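Methyltransferase (Streptococcus mutans, PDB 2B78) probably transfers methyl groups from S-adenosylmethionine and may act on RNA, although its substrate is not established. Local coordinates at residues 277-282 and 318-323. Numbering follows the deposited sequence.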
loop_
_atom_site.group_PDB
_atom_site.type_symbol
_atom_site.label_atom_id
_atom_site.label_comp_id
_atom_site.label_asym_id
_atom_site.label_seq_id
_atom_site.Cartn_x
_atom_site.Cartn_y
_atom_site.Cartn_z
ATOM N N LYS A 277 -6.817 14.597 23.052
ATOM C CA LYS A 277 -7.340 15.430 24.130
ATOM C C LYS A 277 -7.945 14.607 25.275
ATOM O O LYS A 277 -7.827 14.967 26.451
ATOM C CB LYS A 277 -8.400 16.388 23.575
ATOM C CG LYS A 277 -9.015 17.287 24.641
ATOM C CD LYS A 277 -9.967 18.305 24.032
ATOM C CE LYS A 277 -10.467 19.279 25.085
ATOM N NZ LYS A 277 -11.374 20.304 24.506
ATOM N N TYR A 278 -8.616 13.520 24.922
ATOM C CA TYR A 278 -9.242 12.626 25.896
ATOM C C TYR A 278 -8.154 11.970 26.736
ATOM O O TYR A 278 -8.275 11.816 27.957
ATOM C CB TYR A 278 -10.033 11.539 25.164
ATOM C CG TYR A 278 -10.940 10.714 26.053
ATOM C CD1 TYR A 278 -12.120 11.254 26.564
ATOM C CD2 TYR A 278 -10.625 9.397 26.379
ATOM C CE1 TYR A 278 -12.969 10.500 27.378
ATOM C CE2 TYR A 278 -11.465 8.632 27.196
ATOM C CZ TYR A 278 -12.635 9.192 27.688
ATOM O OH TYR A 278 -13.479 8.448 28.494
ATOM N N ALA A 279 -7.083 11.576 26.061
ATOM C CA ALA A 279 -5.958 10.914 26.707
ATOM C C ALA A 279 -5.260 11.847 27.692
ATOM O O ALA A 279 -4.872 11.437 28.792
ATOM C CB ALA A 279 -4.979 10.441 25.645
ATOM N N ARG A 280 -5.090 13.101 27.286
ATOM C CA ARG A 280 -4.457 14.088 28.155
ATOM C C ARG A 280 -5.339 14.296 29.381
ATOM O O ARG A 280 -4.856 14.318 30.519
ATOM C CB ARG A 280 -4.271 15.412 27.411
ATOM C CG ARG A 280 -3.280 15.356 26.253
ATOM C CD ARG A 280 -2.892 16.764 25.817
ATOM N NE ARG A 280 -3.980 17.489 25.160
ATOM C CZ ARG A 280 -4.244 17.422 23.859
ATOM N NH1 ARG A 280 -3.501 16.658 23.067
ATOM N NH2 ARG A 280 -5.241 18.133 23.340
ATOM N N ARG A 281 -6.639 14.433 29.136
ATOM C CA ARG A 281 -7.623 14.640 30.194
ATOM C C ARG A 281 -7.662 13.516 31.227
ATOM O O ARG A 281 -7.784 13.772 32.434
ATOM C CB ARG A 281 -9.009 14.815 29.562
ATOM C CG ARG A 281 -10.177 14.825 30.551
ATOM C CD ARG A 281 -11.506 14.962 29.814
ATOM N NE ARG A 281 -11.561 16.174 28.990
ATOM C CZ ARG A 281 -11.556 16.205 27.654
ATOM N NH1 ARG A 281 -11.505 15.082 26.934
ATOM N NH2 ARG A 281 -11.595 17.376 27.028
ATOM N N HIS A 282 -7.540 12.275 30.763
ATOM C CA HIS A 282 -7.585 11.114 31.649
ATOM C C HIS A 282 -6.231 10.499 31.999
ATOM O O HIS A 282 -6.155 9.396 32.568
ATOM C CB HIS A 282 -8.519 10.068 31.039
ATOM C CG HIS A 282 -9.941 10.530 30.951
ATOM N ND1 HIS A 282 -10.754 10.640 32.059
ATOM C CD2 HIS A 282 -10.676 10.961 29.899
ATOM C CE1 HIS A 282 -11.928 11.122 31.694
ATOM N NE2 HIS A 282 -11.908 11.325 30.387
ATOM N N LEU A 318 3.644 12.207 21.502
ATOM C CA LEU A 318 4.720 12.271 22.480
ATOM C C LEU A 318 4.209 12.674 23.854
ATOM O O LEU A 318 4.780 12.277 24.868
ATOM C CB LEU A 318 5.791 13.260 22.024
ATOM C CG LEU A 318 6.668 12.747 20.886
ATOM C CD1 LEU A 318 7.542 13.861 20.344
ATOM C CD2 LEU A 318 7.516 11.602 21.400
ATOM N N GLU A 319 3.125 13.446 23.883
ATOM C CA GLU A 319 2.543 13.909 25.141
ATOM C C GLU A 319 1.904 12.787 25.953
ATOM O O GLU A 319 1.744 12.912 27.168
ATOM C CB GLU A 319 1.493 14.995 24.880
ATOM C CG GLU A 319 2.023 16.261 24.217
ATOM C CD GLU A 319 0.940 17.308 24.068
ATOM O OE1 GLU A 319 0.405 17.758 25.107
ATOM O OE2 GLU A 319 0.613 17.675 22.923
ATOM N N ILE A 320 1.521 11.702 25.285
ATOM C CA ILE A 320 0.918 10.569 25.979
ATOM C C ILE A 320 1.749 9.290 25.824
ATOM O O ILE A 320 1.233 8.185 25.969
ATOM C CB ILE A 320 -0.534 10.308 25.497
ATOM C CG1 ILE A 320 -0.562 10.058 23.986
ATOM C CG2 ILE A 320 -1.423 11.501 25.854
ATOM C CD1 ILE A 320 -1.947 9.676 23.442
ATOM N N LEU A 321 3.045 9.445 25.555
ATOM C CA LEU A 321 3.945 8.298 25.397
ATOM C C LEU A 321 4.763 8.072 26.666
ATOM O O LEU A 321 5.351 9.010 27.210
ATOM C CB LEU A 321 4.902 8.537 24.227
ATOM C CG LEU A 321 5.782 7.365 23.806
ATOM C CD1 LEU A 321 4.926 6.353 23.051
ATOM C CD2 LEU A 321 6.915 7.873 22.912
ATOM N N SER A 322 4.818 6.827 27.128
ATOM C CA SER A 322 5.564 6.487 28.340
ATOM C C SER A 322 7.046 6.803 28.221
ATOM O O SER A 322 7.570 7.018 27.125
ATOM C CB SER A 322 5.419 4.998 28.651
ATOM O OG SER A 322 4.061 4.618 28.740
ATOM N N GLU A 323 7.723 6.824 29.362
ATOM C CA GLU A 323 9.158 7.065 29.383
ATOM C C GLU A 323 9.777 5.874 28.645
ATOM O O GLU A 323 9.298 4.751 28.772
ATOM C CB GLU A 323 9.646 7.121 30.834
ATOM C CG GLU A 323 11.122 7.413 30.998
ATOM C CD GLU A 323 11.519 7.600 32.458
ATOM O OE1 GLU A 323 12.735 7.593 32.746
ATOM O OE2 GLU A 323 10.620 7.756 33.315
#
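The guanidinium of Arg280 and the carboxylate of Glu319 lie near each other, their planes 12° apart and the glutamate set out of the guanidinium plane. Both belong to the Rossmann-like methyltransferase domain, where helix 272-281 follows strand 265-269 and helix 306-319 comes after strand 286-291; the contact joins the C-terminal parts of these helices on one side of the sheet. One face of the guanidinium lies over Lys277 CA of its own helix, 3.5 Å from the plane and offset toward the rim of the group; the Glu319 carboxylate approaches obliquely, neither squarely over a face nor at an edge. With Glu319 OE2 4.2 Å from Arg280 NH1, no N-H points at the oxygen, and the attraction is one of charge at longer range than a salt bridge. The directed bond of NH1 goes instead to Gln316 OE1, about one turn earlier on helix 306-319. A bend at chi3 (-70°) turns the arginine tip back over its own helix, leaving CD as the part nearest the glutamate, 3.5 Å from Glu319 OE1. Next to the charged pair, the apolar part of the contact is Ala279 against Ile320. Ile320, buried, has its CB directed at helix 272-281; its side chain also packs on Ile289 of strand 286-291, while its backbone is hydrogen-bonded to that of Tyr286. Ala279, which touches Leu284 as well, presents just a methyl. The backbones come closest at Arg280 and Ile320, whose CA atoms are 6.8 Å apart. With chi1 at 58°, Ile320 brings both branches to the alanine methyl: Ala279 CB sits 3.7 Å from Ile320 CG2 and 3.8 Å from Ile320 CD1.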